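Local coordinates for protein extracellular endo-alpha-(1->5)-L-arabinanase 1 (Bacillus subtilis, PDB 1UV4) that cleaves internal alpha-1,5-L-arabinofuranosidic linkages of arabinan during plant cell-wall degradation, as a secreted, calcium-binding five-bladed beta-propeller hydrolase of family 43, at residues E10-P15 / G36-K41; G30-R35 / G70-A75; Y197-F202 / L284-G289; I215-S220 / S288-Y293. All blocks are in the same frame, centred on the assembly; numbering follows the deposited sequence.

Contact 1 of 4, residues E10-P15 / G36-K41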
loop_
_atom_site.group_PDB
_atom_site.type_symbol
_atom_site.label_atom_id
_atom_site.label_comp_id
_atom_site.label_asym_id
_atom_site.label_seq_id
_atom_site.Cartn_x
_atom_site.Cartn_y
_atom_site.Cartn_z
ATOM N N GLU A 10 -13.649 5.512 12.368
ATOM C CA GLU A 10 -12.293 5.854 12.732
ATOM C C GLU A 10 -11.476 6.302 11.541
ATOM O O GLU A 10 -11.607 5.808 10.420
ATOM C CB GLU A 10 -11.597 4.657 13.399
ATOM C CG GLU A 10 -12.084 4.359 14.793
ATOM C CD GLU A 10 -11.650 5.369 15.846
ATOM O OE1 GLU A 10 -10.770 6.234 15.593
ATOM O OE2 GLU A 10 -12.166 5.282 16.991
ATOM N N LEU A 11 -10.596 7.241 11.823
ATOM C CA LEU A 11 -9.624 7.716 10.870
ATOM C C LEU A 11 -8.712 6.551 10.457
ATOM O O LEU A 11 -8.282 5.760 11.287
ATOM C CB LEU A 11 -8.753 8.793 11.557
ATOM C CG LEU A 11 -7.607 9.485 10.818
ATOM C CD1 LEU A 11 -7.316 10.818 11.448
ATOM C CD2 LEU A 11 -6.331 8.658 10.710
ATOM N N LEU A 12 -8.411 6.425 9.167
ATOM C CA LEU A 12 -7.347 5.539 8.738
ATOM C C LEU A 12 -6.802 6.014 7.409
ATOM O O LEU A 12 -7.559 6.397 6.566
ATOM C CB LEU A 12 -7.806 4.051 8.607
ATOM C CG LEU A 12 -6.682 3.042 8.634
ATOM C CD1 LEU A 12 -5.867 3.029 9.906
ATOM C CD2 LEU A 12 -7.316 1.648 8.400
ATOM N N HIS A 13 -5.481 5.974 7.273
ATOM C CA HIS A 13 -4.804 6.412 6.058
ATOM C C HIS A 13 -3.843 5.306 5.615
ATOM O O HIS A 13 -3.171 4.681 6.419
ATOM C CB HIS A 13 -3.985 7.702 6.402
ATOM C CG HIS A 13 -3.474 8.454 5.213
ATOM N ND1 HIS A 13 -2.199 8.969 5.182
ATOM C CD2 HIS A 13 -4.047 8.790 4.036
ATOM C CE1 HIS A 13 -2.009 9.579 4.025
ATOM N NE2 HIS A 13 -3.108 9.480 3.309
ATOM N N ASP A 14 -3.791 5.078 4.318
ATOM C CA ASP A 14 -2.891 4.049 3.705
ATOM C C ASP A 14 -3.205 2.663 4.240
ATOM O O ASP A 14 -2.325 1.994 4.775
ATOM C CB ASP A 14 -1.413 4.378 3.863
ATOM C CG ASP A 14 -1.079 5.825 3.542
ATOM O OD1 ASP A 14 -1.481 6.322 2.462
ATOM O OD2 ASP A 14 -0.391 6.575 4.308
ATOM N N PRO A 15 -4.456 2.212 4.137
ATOM C CA PRO A 15 -4.876 0.966 4.820
ATOM C C PRO A 15 -4.450 -0.359 4.148
ATOM O O PRO A 15 -4.264 -0.446 2.938
ATOM C CB PRO A 15 -6.389 1.067 4.770
ATOM C CG PRO A 15 -6.616 1.784 3.456
ATOM C CD PRO A 15 -5.574 2.838 3.405
ATOM N N GLY A 36 4.866 4.614 15.512
ATOM C CA GLY A 36 4.473 3.326 14.994
ATOM C C GLY A 36 3.382 3.297 13.952
ATOM O O GLY A 36 3.234 4.239 13.153
ATOM N N LEU A 37 2.670 2.175 13.947
ATOM C CA LEU A 37 1.648 1.838 12.967
ATOM C C LEU A 37 0.306 1.723 13.667
ATOM O O LEU A 37 0.194 1.110 14.742
ATOM C CB LEU A 37 1.933 0.520 12.281
ATOM C CG LEU A 37 3.190 0.542 11.456
ATOM C CD1 LEU A 37 3.629 -0.897 11.137
ATOM C CD2 LEU A 37 2.986 1.362 10.218
ATOM N N ARG A 38 -0.729 2.272 13.025
ATOM C CA ARG A 38 -2.105 2.272 13.525
ATOM C C ARG A 38 -2.788 0.953 13.255
ATOM O O ARG A 38 -2.679 0.384 12.141
ATOM C CB ARG A 38 -2.851 3.375 12.843
ATOM C CG ARG A 38 -4.303 3.584 13.285
ATOM C CD ARG A 38 -4.792 4.957 13.024
ATOM N NE ARG A 38 -6.222 5.241 13.152
ATOM C CZ ARG A 38 -6.810 5.668 14.247
ATOM N NH1 ARG A 38 -6.143 5.782 15.385
ATOM N NH2 ARG A 38 -8.085 6.000 14.193
ATOM N N VAL A 39 -3.471 0.449 14.292
ATOM C CA VAL A 39 -4.166 -0.853 14.227
ATOM C C VAL A 39 -5.619 -0.684 14.691
ATOM O O VAL A 39 -5.875 -0.176 15.782
ATOM C CB VAL A 39 -3.496 -1.919 15.133
ATOM C CG1 VAL A 39 -4.247 -3.235 15.024
ATOM C CG2 VAL A 39 -1.994 -2.092 14.757
ATOM N N LEU A 40 -6.540 -1.132 13.839
ATOM C CA LEU A 40 -7.961 -1.148 14.113
ATOM C C LEU A 40 -8.488 -2.594 14.077
ATOM O O LEU A 40 -7.995 -3.406 13.343
ATOM C CB LEU A 40 -8.733 -0.352 13.072
ATOM C CG LEU A 40 -8.327 1.107 12.820
ATOM C CD1 LEU A 40 -9.355 1.680 11.823
ATOM C CD2 LEU A 40 -8.345 1.900 14.076
ATOM N N LYS A 41 -9.475 -2.879 14.899
ATOM C CA LYS A 41 -10.112 -4.202 14.989
ATOM C C LYS A 41 -11.632 -4.055 14.889
ATOM O O LYS A 41 -12.215 -3.104 15.422
ATOM C CB LYS A 41 -9.768 -4.855 16.302
ATOM C CG LYS A 41 -10.272 -6.286 16.507
ATOM C CD LYS A 41 -9.877 -6.775 17.882
ATOM C CE LYS A 41 -10.382 -8.192 18.150
ATOM N NZ LYS A 41 -10.036 -8.613 19.532
#
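The backbone carbonyl oxygen of L11 is held by two nitrogens of one arginine: R38 NE reaches L11 O at 2.8 Å and R38 NH2 reaches it at 2.9 Å. The grip is side-on, with the oxygen close to the guanidinium plane. The NH2 hydrogen meets a lone pair in the carbonyl plane, whereas NE comes in tilted 35° from it. R38 can do this because its CG is anti to the backbone N (chi1 -177°) and the chain then runs extended to NE, carrying the charged group from strand 37-42 across to the loop of residues 10-15. R38 NH2 also forms a salt bridge to E10 OE1 at 3.0 Å; the bond is weak, with an N-H...O angle of 130°, and carboxylate and guanidinium planes are well turned from each other. Nearer the backbone of R38, L12 CD1 lies 3.8 Å from R38 CG. L12 CD2 and L40 CD1 meet tip to tip at 4.0 Å. L12 thus gives one methyl to R38 and the other to L40, while the single methyl CD1 of L40 also touches E10 CB. This loop links strand 4-8 of one propeller blade to strand 16-20 of the next, and it carries D14, the inferred proton acceptor, whose OD2 is hydrogen-bonded by T29. Arginine suits its place because one side chain supplies methylenes for leucine, two N-H groups for a carbonyl and a charge for glutamate. The buried guanidinium is probably neutralised in part by E10, and the loop is tied to strand 37-42 of the blade that it leads into.

Contact 2 of 4, residues G30-R35 / G70-A75; sequences GLTEER and GQNQWA
Q71 lies along the G30-R35 loop, which joins strands 23-29 and 37-42 in one propeller blade and makes a type I turn from L31 to E34; residues 70-75 lead into the first strand of the next blade. From its CB, 4.1 Å from E34 O, the side chain enters the turn with CG between the backbone N and the carbonyl carbon (chi1 64°) and then runs extended. CG packs on E34 O at 3.3 Å. At the tip, NE2 donates to T32 O at 3.1 Å, meeting a lone pair in the carbonyl plane, while OE1 accepts from a water that is also bound, weakly, by R35 NE. Glutamine fits because its amide can donate to the turn and accept from the water. The guanidinium of R35 stands almost perpendicular to this amide. Next along, N72 CB packs against two carbonyl oxygens of the turn, L31 O and E34 O, both on one side of it. Glycine suits position 30, where N72 CB comes close to the backbone. The two chains also join directly through backbone: R35 CA makes a CH...O contact with Q71 O, and G30 N donates to Q73 O at 3.0 Å, nearly along the C=O axis.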
loop_
_atom_site.group_PDB
_atom_site.type_symbol
_atom_site.label_atom_id
_atom_site.label_comp_id
_atom_site.label_asym_id
_atom_site.label_seq_id
_atom_site.Cartn_x
_atom_site.Cartn_y
_atom_site.Cartn_z
ATOM N N GLY A 30 0.691 5.273 11.077
ATOM C CA GLY A 30 0.525 5.808 12.409
ATOM C C GLY A 30 0.040 7.258 12.389
ATOM O O GLY A 30 0.306 8.051 11.447
ATOM N N LEU A 31 -0.707 7.630 13.420
ATOM C CA LEU A 31 -1.002 9.038 13.666
ATOM C C LEU A 31 0.263 9.845 13.727
ATOM O O LEU A 31 1.275 9.377 14.262
ATOM C CB LEU A 31 -1.839 9.239 14.913
ATOM C CG LEU A 31 -3.159 8.477 15.025
ATOM C CD1 LEU A 31 -3.851 8.824 16.301
ATOM C CD2 LEU A 31 -4.083 8.717 13.790
ATOM N N THR A 32 0.258 11.037 13.128
ATOM C CA THR A 32 1.481 11.817 13.020
ATOM C C THR A 32 2.107 12.136 14.379
ATOM O O THR A 32 3.343 12.132 14.509
ATOM C CB THR A 32 1.234 13.134 12.253
ATOM O OG1 THR A 32 0.933 12.824 10.889
ATOM C CG2 THR A 32 2.519 13.995 12.180
ATOM N N GLU A 33 1.254 12.346 15.374
ATOM C CA GLU A 33 1.685 12.699 16.730
ATOM C C GLU A 33 2.029 11.457 17.586
ATOM O O GLU A 33 2.260 11.590 18.795
ATOM C CB GLU A 33 0.593 13.538 17.424
ATOM C CG GLU A 33 -0.535 12.704 18.017
ATOM C CD GLU A 33 -1.943 13.267 17.819
ATOM O OE1 GLU A 33 -2.166 14.477 18.048
ATOM O OE2 GLU A 33 -2.833 12.471 17.428
ATOM N N GLU A 34 2.094 10.273 16.973
ATOM C CA GLU A 34 2.435 9.043 17.687
ATOM C C GLU A 34 3.474 8.234 16.962
ATOM O O GLU A 34 3.748 8.403 15.736
ATOM C CB GLU A 34 1.197 8.168 17.935
ATOM C CG GLU A 34 0.175 8.843 18.840
ATOM C CD GLU A 34 -1.099 8.044 19.132
ATOM O OE1 GLU A 34 -1.279 6.906 18.655
ATOM O OE2 GLU A 34 -1.937 8.598 19.880
ATOM N N ARG A 35 4.000 7.283 17.715
ATOM C CA ARG A 35 4.957 6.326 17.189
ATOM C C ARG A 35 4.274 5.153 16.571
ATOM O O ARG A 35 3.242 4.715 17.069
ATOM C CB ARG A 35 5.882 5.817 18.317
ATOM C CG ARG A 35 6.730 6.922 18.946
ATOM C CD ARG A 35 7.746 6.370 19.950
ATOM N NE ARG A 35 8.463 7.422 20.684
ATOM C CZ ARG A 35 8.170 7.832 21.926
ATOM N NH1 ARG A 35 7.220 7.244 22.651
ATOM N NH2 ARG A 35 8.866 8.826 22.486
ATOM N N GLY A 70 10.531 10.374 10.787
ATOM C CA GLY A 70 9.358 10.772 11.528
ATOM C C GLY A 70 8.907 9.676 12.467
ATOM O O GLY A 70 9.061 8.504 12.190
ATOM N N GLN A 71 8.245 10.085 13.532
ATOM C CA GLN A 71 7.983 9.114 14.608
ATOM C C GLN A 71 6.945 8.084 14.172
ATOM O O GLN A 71 6.993 6.964 14.641
ATOM C CB GLN A 71 7.567 9.771 15.878
ATOM C CG GLN A 71 6.270 10.525 15.823
ATOM C CD GLN A 71 5.936 11.173 17.153
ATOM O OE1 GLN A 71 6.536 10.831 18.189
ATOM N NE2 GLN A 71 5.052 12.142 17.127
ATOM N N ASN A 72 6.033 8.446 13.264
ATOM C CA ASN A 72 5.032 7.513 12.788
ATOM C C ASN A 72 5.587 6.751 11.609
ATOM O O ASN A 72 6.275 7.298 10.728
ATOM C CB ASN A 72 3.693 8.221 12.431
ATOM C CG ASN A 72 3.758 9.171 11.203
ATOM O OD1 ASN A 72 2.766 9.285 10.452
ATOM N ND2 ASN A 72 4.856 9.912 11.062
ATOM N N GLN A 73 5.308 5.449 11.558
ATOM C CA GLN A 73 5.670 4.659 10.373
ATOM C C GLN A 73 4.473 4.591 9.403
ATOM O O GLN A 73 3.352 4.892 9.774
ATOM C CB GLN A 73 6.167 3.256 10.715
ATOM C CG GLN A 73 7.626 3.283 11.249
ATOM C CD GLN A 73 7.752 4.035 12.544
ATOM O OE1 GLN A 73 7.187 3.680 13.581
ATOM N NE2 GLN A 73 8.504 5.122 12.510
ATOM N N TRP A 74 4.751 4.296 8.130
ATOM C CA TRP A 74 3.753 4.537 7.087
ATOM C C TRP A 74 3.402 3.315 6.261
ATOM O O TRP A 74 4.232 2.456 5.976
ATOM C CB TRP A 74 4.191 5.607 6.045
ATOM C CG TRP A 74 4.757 6.886 6.542
ATOM C CD1 TRP A 74 4.766 7.379 7.821
ATOM C CD2 TRP A 74 5.476 7.813 5.757
ATOM N NE1 TRP A 74 5.431 8.587 7.864
ATOM C CE2 TRP A 74 5.881 8.867 6.608
ATOM C CE3 TRP A 74 5.826 7.873 4.404
ATOM C CZ2 TRP A 74 6.595 9.968 6.145
ATOM C CZ3 TRP A 74 6.540 9.000 3.966
ATOM C CH2 TRP A 74 6.907 9.995 4.828
ATOM N N ALA A 75 2.151 3.273 5.835
ATOM C CA ALA A 75 1.725 2.435 4.715
ATOM C C ALA A 75 2.069 0.954 4.885
ATOM O O ALA A 75 2.780 0.355 4.116
ATOM C CB ALA A 75 2.257 3.024 3.417
HETATM O O HOH W 1 9.173 9.770 19.088
#

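Contact 3 of 4, residues Y197-F202 / L284-G289; sequences YLMVSF and LNWSSG
In this five-bladed propeller, strand 195-203 belongs to one blade and residues 284-289 follow strand 276-283 of the neighbouring blade, so the contact joins two blades near the C-terminus. The 284-289 segment closes in a type I turn from W286 to G289, overlapped at its start by an Asx turn in which N285 OD1 accepts from S287 N. W286 lays CZ3 over one face of the Y197 ring, 3.4 Å from Y197 CG; the two side chains slide past each other in opposite directions with their planes oblique at 44°. With CG anti to the carbonyl carbon (chi1 -65°), the Y197 ring is directed out from the strand so that OH reaches the turn, where it donates to G289 O at 2.6 Å from above the carbonyl plane. A water donates both to that hydroxyl and to W286 O. Deeper in, M199 runs extended beyond CG, and its CE meets L284 CD2 tip to tip at 4.1 Å, a flexible unbranched chain well suited to reaching a distant leucine. W286 NE1 is hydrogen-bonded to G261 O. Tyrosine thus presents an apolar face to tryptophan while its hydroxyl, both donor and acceptor, satisfies a turn carbonyl and a water at the margin of a buried hydrophobic seam.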
loop_
_atom_site.group_PDB
_atom_site.type_symbol
_atom_site.label_atom_id
_atom_site.label_comp_id
_atom_site.label_asym_id
_atom_site.label_seq_id
_atom_site.Cartn_x
_atom_site.Cartn_y
_atom_site.Cartn_z
ATOM N N TYR A 197 -2.609 -7.540 -12.428
ATOM C CA TYR A 197 -3.234 -6.228 -12.319
ATOM C C TYR A 197 -2.499 -5.363 -11.338
ATOM O O TYR A 197 -2.228 -5.810 -10.215
ATOM C CB TYR A 197 -4.702 -6.326 -11.881
ATOM C CG TYR A 197 -5.579 -7.010 -12.902
ATOM C CD1 TYR A 197 -6.203 -6.294 -13.938
ATOM C CD2 TYR A 197 -5.760 -8.394 -12.862
ATOM C CE1 TYR A 197 -6.977 -6.941 -14.891
ATOM C CE2 TYR A 197 -6.541 -9.062 -13.846
ATOM C CZ TYR A 197 -7.155 -8.332 -14.843
ATOM O OH TYR A 197 -7.931 -8.962 -15.794
ATOM N N LEU A 198 -2.179 -4.151 -11.752
ATOM C CA LEU A 198 -1.545 -3.138 -10.906
ATOM C C LEU A 198 -2.519 -1.975 -10.715
ATOM O O LEU A 198 -3.018 -1.421 -11.686
ATOM C CB LEU A 198 -0.292 -2.621 -11.541
ATOM C CG LEU A 198 0.414 -1.491 -10.795
ATOM C CD1 LEU A 198 0.947 -1.916 -9.435
ATOM C CD2 LEU A 198 1.567 -0.971 -11.655
ATOM N N MET A 199 -2.831 -1.631 -9.480
ATOM C CA MET A 199 -3.494 -0.389 -9.157
ATOM C C MET A 199 -2.507 0.532 -8.448
ATOM O O MET A 199 -1.680 0.076 -7.673
ATOM C CB MET A 199 -4.672 -0.604 -8.227
ATOM C CG MET A 199 -5.684 -1.519 -8.717
ATOM S SD MET A 199 -7.126 -1.526 -7.570
ATOM C CE MET A 199 -8.226 -2.615 -8.401
ATOM N N VAL A 200 -2.572 1.824 -8.757
ATOM C CA VAL A 200 -1.770 2.825 -8.081
ATOM C C VAL A 200 -2.689 3.986 -7.684
ATOM O O VAL A 200 -3.795 4.129 -8.193
ATOM C CB VAL A 200 -0.608 3.345 -8.957
ATOM C CG1 VAL A 200 0.270 2.230 -9.374
ATOM C CG2 VAL A 200 -1.127 4.083 -10.176
ATOM N N SER A 201 -2.266 4.758 -6.690
ATOM C CA SER A 201 -2.871 6.050 -6.415
ATOM C C SER A 201 -2.166 7.124 -7.245
ATOM O O SER A 201 -0.950 7.221 -7.191
ATOM C CB SER A 201 -2.744 6.354 -4.926
ATOM O OG SER A 201 -3.453 5.403 -4.163
ATOM N N PHE A 202 -2.908 7.878 -8.043
ATOM C CA PHE A 202 -2.409 9.102 -8.657
ATOM C C PHE A 202 -2.609 10.186 -7.597
ATOM O O PHE A 202 -3.683 10.261 -6.996
ATOM C CB PHE A 202 -3.219 9.473 -9.917
ATOM C CG PHE A 202 -2.841 8.734 -11.175
ATOM C CD1 PHE A 202 -1.854 7.757 -11.197
ATOM C CD2 PHE A 202 -3.524 9.017 -12.341
ATOM C CE1 PHE A 202 -1.553 7.053 -12.358
ATOM C CE2 PHE A 202 -3.199 8.366 -13.521
ATOM C CZ PHE A 202 -2.198 7.389 -13.531
ATOM N N LEU A 284 -14.913 -6.183 -5.078
ATOM C CA LEU A 284 -14.213 -6.032 -6.355
ATOM C C LEU A 284 -14.611 -7.184 -7.246
ATOM O O LEU A 284 -14.599 -8.355 -6.818
ATOM C CB LEU A 284 -12.704 -6.094 -6.125
ATOM C CG LEU A 284 -11.712 -5.360 -7.000
ATOM C CD1 LEU A 284 -12.111 -3.937 -7.268
ATOM C CD2 LEU A 284 -10.358 -5.467 -6.307
ATOM N N ASN A 285 -15.027 -6.842 -8.465
ATOM C CA ASN A 285 -15.407 -7.780 -9.526
ATOM C C ASN A 285 -14.319 -7.760 -10.615
ATOM O O ASN A 285 -13.771 -6.724 -10.896
ATOM C CB ASN A 285 -16.780 -7.300 -10.065
ATOM C CG ASN A 285 -17.381 -8.180 -11.156
ATOM O OD1 ASN A 285 -16.694 -8.897 -11.856
ATOM N ND2 ASN A 285 -18.701 -8.075 -11.325
ATOM N N TRP A 286 -13.948 -8.905 -11.161
ATOM C CA TRP A 286 -12.990 -8.965 -12.275
ATOM C C TRP A 286 -13.581 -9.520 -13.535
ATOM O O TRP A 286 -12.842 -9.767 -14.498
ATOM C CB TRP A 286 -11.814 -9.876 -11.930
ATOM C CG TRP A 286 -11.127 -9.498 -10.685
ATOM C CD1 TRP A 286 -11.370 -9.978 -9.427
ATOM C CD2 TRP A 286 -10.067 -8.551 -10.556
ATOM N NE1 TRP A 286 -10.531 -9.374 -8.529
ATOM C CE2 TRP A 286 -9.714 -8.500 -9.197
ATOM C CE3 TRP A 286 -9.375 -7.733 -11.460
ATOM C CZ2 TRP A 286 -8.707 -7.686 -8.719
ATOM C CZ3 TRP A 286 -8.382 -6.924 -10.976
ATOM C CH2 TRP A 286 -8.055 -6.896 -9.628
ATOM N N SER A 287 -14.872 -9.835 -13.501
ATOM C CA SER A 287 -15.486 -10.583 -14.576
ATOM C C SER A 287 -15.369 -9.907 -15.950
ATOM O O SER A 287 -15.417 -10.610 -16.950
ATOM C CB SER A 287 -16.961 -10.926 -14.246
ATOM O OG SER A 287 -17.750 -9.764 -14.130
ATOM N N SER A 288 -15.184 -8.583 -16.002
ATOM C CA SER A 288 -15.049 -7.871 -17.292
ATOM C C SER A 288 -13.661 -7.924 -18.037
ATOM O O SER A 288 -13.525 -7.522 -19.203
ATOM C CB SER A 288 -15.390 -6.415 -17.049
ATOM O OG SER A 288 -14.338 -5.779 -16.346
ATOM N N GLY A 289 -12.649 -8.444 -17.371
ATOM C CA GLY A 289 -11.289 -8.438 -17.901
ATOM C C GLY A 289 -10.514 -7.383 -17.149
ATOM O O GLY A 289 -9.287 -7.273 -17.264
HETATM O O HOH W 2 -10.125 -10.648 -15.405
#

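Contact 4 of 4, residues I215-S220 / S288-Y293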
loop_
_atom_site.group_PDB
_atom_site.type_symbol
_atom_site.label_atom_id
_atom_site.label_comp_id
_atom_site.label_asym_id
_atom_site.label_seq_id
_atom_site.Cartn_x
_atom_site.Cartn_y
_atom_site.Cartn_z
ATOM N N ILE A 215 -7.664 6.575 -8.066
ATOM C CA ILE A 215 -7.166 5.209 -8.155
ATOM C C ILE A 215 -7.160 4.807 -9.623
ATOM O O ILE A 215 -8.186 4.910 -10.255
ATOM C CB ILE A 215 -8.009 4.243 -7.343
ATOM C CG1 ILE A 215 -7.942 4.607 -5.869
ATOM C CG2 ILE A 215 -7.603 2.824 -7.540
ATOM C CD1 ILE A 215 -8.915 3.910 -5.013
ATOM N N ALA A 216 -6.019 4.341 -10.125
ATOM C CA ALA A 216 -5.801 4.020 -11.550
ATOM C C ALA A 216 -5.287 2.592 -11.701
ATOM O O ALA A 216 -4.576 2.142 -10.842
ATOM C CB ALA A 216 -4.836 4.990 -12.180
ATOM N N TYR A 217 -5.606 1.938 -12.833
ATOM C CA TYR A 217 -5.204 0.535 -13.015
ATOM C C TYR A 217 -4.776 0.157 -14.416
ATOM O O TYR A 217 -5.068 0.834 -15.403
ATOM C CB TYR A 217 -6.284 -0.407 -12.507
ATOM C CG TYR A 217 -7.582 -0.327 -13.242
ATOM C CD1 TYR A 217 -7.776 -0.983 -14.459
ATOM C CD2 TYR A 217 -8.651 0.417 -12.736
ATOM C CE1 TYR A 217 -8.979 -0.915 -15.131
ATOM C CE2 TYR A 217 -9.826 0.506 -13.392
ATOM C CZ TYR A 217 -10.030 -0.163 -14.582
ATOM O OH TYR A 217 -11.244 -0.074 -15.235
ATOM N N GLY A 218 -4.052 -0.950 -14.490
ATOM C CA GLY A 218 -3.641 -1.517 -15.767
ATOM C C GLY A 218 -3.383 -3.001 -15.577
ATOM O O GLY A 218 -3.405 -3.519 -14.445
ATOM N N ARG A 219 -3.122 -3.709 -16.661
ATOM C CA ARG A 219 -2.912 -5.175 -16.605
ATOM C C ARG A 219 -1.764 -5.610 -17.519
ATOM O O ARG A 219 -1.502 -4.973 -18.557
ATOM C CB ARG A 219 -4.181 -5.950 -16.961
ATOM C CG ARG A 219 -4.560 -5.983 -18.441
ATOM C CD ARG A 219 -5.915 -6.570 -18.739
ATOM N NE ARG A 219 -6.139 -6.668 -20.191
ATOM C CZ ARG A 219 -7.249 -7.150 -20.746
ATOM N NH1 ARG A 219 -8.243 -7.598 -19.993
ATOM N NH2 ARG A 219 -7.353 -7.192 -22.052
ATOM N N SER A 220 -1.217 -6.776 -17.229
ATOM C CA SER A 220 -0.080 -7.279 -17.958
ATOM C C SER A 220 -0.052 -8.811 -17.891
ATOM O O SER A 220 -0.363 -9.388 -16.880
ATOM C CB SER A 220 1.195 -6.714 -17.382
ATOM O OG SER A 220 2.321 -7.258 -18.058
ATOM N N SER A 288 -15.184 -8.583 -16.002
ATOM C CA SER A 288 -15.049 -7.871 -17.292
ATOM C C SER A 288 -13.661 -7.924 -18.037
ATOM O O SER A 288 -13.525 -7.522 -19.203
ATOM C CB SER A 288 -15.390 -6.415 -17.049
ATOM O OG SER A 288 -14.338 -5.779 -16.346
ATOM N N GLY A 289 -12.649 -8.444 -17.371
ATOM C CA GLY A 289 -11.289 -8.438 -17.901
ATOM C C GLY A 289 -10.514 -7.383 -17.149
ATOM O O GLY A 289 -9.287 -7.273 -17.264
ATOM N N TRP A 290 -11.241 -6.605 -16.365
ATOM C CA TRP A 290 -10.683 -5.482 -15.639
ATOM C C TRP A 290 -11.353 -5.380 -14.274
ATOM O O TRP A 290 -12.465 -5.846 -14.103
ATOM C CB TRP A 290 -10.943 -4.200 -16.431
ATOM C CG TRP A 290 -10.327 -4.175 -17.761
ATOM C CD1 TRP A 290 -10.926 -4.504 -18.939
ATOM C CD2 TRP A 290 -8.960 -3.847 -18.092
ATOM N NE1 TRP A 290 -10.050 -4.392 -19.983
ATOM C CE2 TRP A 290 -8.835 -3.963 -19.496
ATOM C CE3 TRP A 290 -7.849 -3.396 -17.346
ATOM C CZ2 TRP A 290 -7.654 -3.681 -20.179
ATOM C CZ3 TRP A 290 -6.669 -3.116 -18.029
ATOM C CH2 TRP A 290 -6.578 -3.267 -19.418
ATOM N N PRO A 291 -10.709 -4.746 -13.304
ATOM C CA PRO A 291 -11.339 -4.546 -12.008
ATOM C C PRO A 291 -12.495 -3.577 -12.107
ATOM O O PRO A 291 -12.442 -2.588 -12.865
ATOM C CB PRO A 291 -10.237 -3.907 -11.142
ATOM C CG PRO A 291 -9.301 -3.287 -12.144
ATOM C CD PRO A 291 -9.369 -4.129 -13.352
ATOM N N SER A 292 -13.517 -3.843 -11.296
ATOM C CA SER A 292 -14.696 -2.991 -11.200
ATOM C C SER A 292 -15.291 -3.049 -9.817
ATOM O O SER A 292 -15.269 -4.098 -9.176
ATOM C CB SER A 292 -15.751 -3.477 -12.187
ATOM O OG SER A 292 -16.885 -2.662 -12.116
ATOM N N TYR A 293 -15.880 -1.948 -9.378
ATOM C CA TYR A 293 -16.813 -1.978 -8.275
ATOM C C TYR A 293 -18.111 -2.656 -8.731
ATOM O O TYR A 293 -18.311 -3.050 -9.902
ATOM C CB TYR A 293 -17.110 -0.567 -7.775
ATOM C CG TYR A 293 -15.975 0.154 -7.081
ATOM C CD1 TYR A 293 -15.109 -0.492 -6.203
ATOM C CD2 TYR A 293 -15.777 1.508 -7.271
ATOM C CE1 TYR A 293 -14.078 0.209 -5.560
ATOM C CE2 TYR A 293 -14.774 2.206 -6.646
ATOM C CZ TYR A 293 -13.918 1.563 -5.772
ATOM O OH TYR A 293 -12.905 2.308 -5.146
ATOM O OXT TYR A 293 -18.981 -2.850 -7.873
HETATM O O HOH W 3 -13.875 -1.947 -15.215
#
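The guanidinium of R219 lies flat on the indole of W290, the planes only 10° apart and the centres separated by 4.2 Å, while G289 O sits at the guanidinium's edge. Over the same indole face runs the arginine's chain: R219 CD makes a CH-pi contact 3.5 Å from the centroid of the six-membered ring. P291 CG stands over the centre of one face of the Y217 ring, 3.6 Å from the centroid in a second CH-pi contact, and W290 CE3 approaches the ring edge at 3.5 Å from Y217 CE1. R219 CG lies between the backbone N and the carbonyl carbon (chi1 75°), and the chain then extends along the indole until NH1 reaches G289 O at 2.9 Å, above the carbonyl plane rather than on a lone pair. At the other end, a water bridges Y217 OH and P291 O, and Y293 OH is hydrogen-bonded to D244 OD2. S288 OG accepts from W290 N in an ST turn. Proline's stiff ring lays its CG methylene on the tyrosine face, and glycine suits position 289, where the backbone angles and nearby NH1 would crowd a side chain. Through these contacts strand 212-220 holds the chain's C-terminal tail across a blade boundary; the stack lets arginine's charge meet an aromatic pi cloud while its in-plane N-H still serves a carbonyl, consistent with cation-pi attraction.

Contacts 1 and 2 adjoin on one side of the propeller and contacts 3 and 4 on another, their centres 10 Å and 3 Å apart respectively. Contacts 1 and 3 are buried; contact 4 is partly buried, and contact 2 lies nearer the surface, with five of its nine touching residues exposed. G36 of contact 1 hydrogen-bonds with the backbone at Q71 and Q73 of contact 2. Contacts 3 and 4 share S288 and G289, and their strands are neighbours in one sheet. Both therefore fasten the same C-terminal tail, largely through aromatic rings. Contact 1 combines a buried charge with leucines, whereas contact 2 relies on amides, backbone carbonyls and water.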